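Local atomic coordinates of ankyrin repeat and SOCS BOX protein 11 (Homo sapiens, PDB entry 4UUC), a protein that serves as the substrate-recognition subunit of a cullin-5-RING E3 ubiquitin ligase, marking proteins such as BIK, DIRAS2 and RPN1 for proteasomal degradation. Residues Leu18-Lys21 and Thr22-Gln26. Sequence-based numbering, arbitrary orientation.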
# COMPACT_ATOMS: atom_id res chain seq x y z
N LEU A 18 27.01 9.09 5.55
CA LEU A 18 28.41 9.44 5.36
C LEU A 18 29.23 8.23 4.92
O LEU A 18 30.06 8.33 4.02
CB LEU A 18 28.99 10.06 6.63
CG LEU A 18 28.34 11.38 7.07
CD1 LEU A 18 29.14 11.99 8.20
CD2 LEU A 18 28.19 12.39 5.93
N ALA A 19 28.98 7.07 5.53
CA ALA A 19 29.65 5.84 5.11
C ALA A 19 29.27 5.48 3.67
O ALA A 19 30.12 5.11 2.87
CB ALA A 19 29.31 4.70 6.05
N LEU A 20 27.98 5.59 3.36
CA LEU A 20 27.50 5.29 2.02
C LEU A 20 28.18 6.17 0.97
O LEU A 20 28.68 5.67 -0.04
CB LEU A 20 25.98 5.47 1.95
CG LEU A 20 25.36 5.17 0.59
CD1 LEU A 20 24.41 3.99 0.68
CD2 LEU A 20 24.65 6.41 0.05
N LYS A 21 28.21 7.47 1.21
CA LYS A 21 28.82 8.40 0.26
C LYS A 21 30.33 8.19 0.16
O LYS A 21 30.91 8.37 -0.90
CB LYS A 21 28.51 9.85 0.66
CG LYS A 21 27.04 10.21 0.49
CD LYS A 21 26.75 11.63 0.96
CE LYS A 21 27.19 12.66 -0.06
NZ LYS A 21 26.32 12.67 -1.26
N THR A 22 30.94 7.77 1.27
CA THR A 22 32.38 7.50 1.26
C THR A 22 32.66 6.30 0.36
O THR A 22 33.59 6.34 -0.45
CB THR A 22 32.91 7.23 2.69
OG1 THR A 22 32.71 8.40 3.50
CG2 THR A 22 34.39 6.89 2.67
N LEU A 23 31.87 5.25 0.51
CA LEU A 23 32.01 4.05 -0.32
C LEU A 23 31.78 4.36 -1.81
O LEU A 23 32.51 3.88 -2.67
CB LEU A 23 31.05 2.96 0.15
CG LEU A 23 31.40 2.32 1.49
CD1 LEU A 23 30.21 1.56 2.06
CD2 LEU A 23 32.59 1.39 1.34
N ILE A 24 30.75 5.16 -2.10
CA ILE A 24 30.47 5.55 -3.48
C ILE A 24 31.67 6.30 -4.07
O ILE A 24 32.07 6.05 -5.21
CB ILE A 24 29.20 6.42 -3.56
CG1 ILE A 24 27.97 5.56 -3.28
CG2 ILE A 24 29.07 7.07 -4.94
CD1 ILE A 24 26.68 6.34 -3.10
N ALA A 25 32.24 7.20 -3.28
CA ALA A 25 33.38 8.01 -3.72
C ALA A 25 34.60 7.15 -4.03
O ALA A 25 35.40 7.49 -4.89
CB ALA A 25 33.72 9.05 -2.66
N GLN A 26 34.74 6.03 -3.32
CA GLN A 26 35.86 5.12 -3.56
C GLN A 26 35.69 4.32 -4.85
O GLN A 26 36.64 3.72 -5.35
CB GLN A 26 36.02 4.14 -2.39
CG GLN A 26 36.57 4.77 -1.12
CD GLN A 26 37.93 5.42 -1.32
OE1 GLN A 26 38.02 6.59 -1.70
NE2 GLN A 26 38.99 4.67 -1.06
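The carbonyl oxygen of L18 is gripped twice by T22, one helical turn later. The hydroxyl OG1 of T22 donates to L18 O at 2.7 Å, and the amide N of T22 donates to the same L18 O at 2.9 Å. The two donors arrive from opposite faces of the carbonyl plane, the hydroxyl tilted 34° out of it. OG1 sits beside its own backbone N and anti to the carbonyl carbon (chi1 -62°), which turns it back along the helix to the preceding turn; the bond gives the hydroxyl proton an acceptor within its own helix and is consistent with a fixed rotation about the CA-CB bond. The backbone ladder continues with L23 N to A19 O at 2.9 Å, followed by I24 N to L20 O and A25 N to K21 O. The side chain of L23 lies alongside the acceptor of the first of these bonds, its CG 3.4 Å from A19 O.

On another side of the helix L20 and I24 run side by side in the same direction, and CD2 of L20 meets CD1 of I24 at 3.7 Å. L20 is buried: its side chain reaches L8, A11 and A12 of helix 7-14 as well as C52 and A55 of helix 50-58, while I24 extends the same apolar strip onto L56. T22, by contrast, lies on the exposed side of the helix. This is regular i to i+4 alpha-helical packing with a threonine hydroxyl bonded back to the backbone, in the second helix of the helix-turn-helix-loop unit of ANK 1, the first repeat of the ankyrin repeat domain.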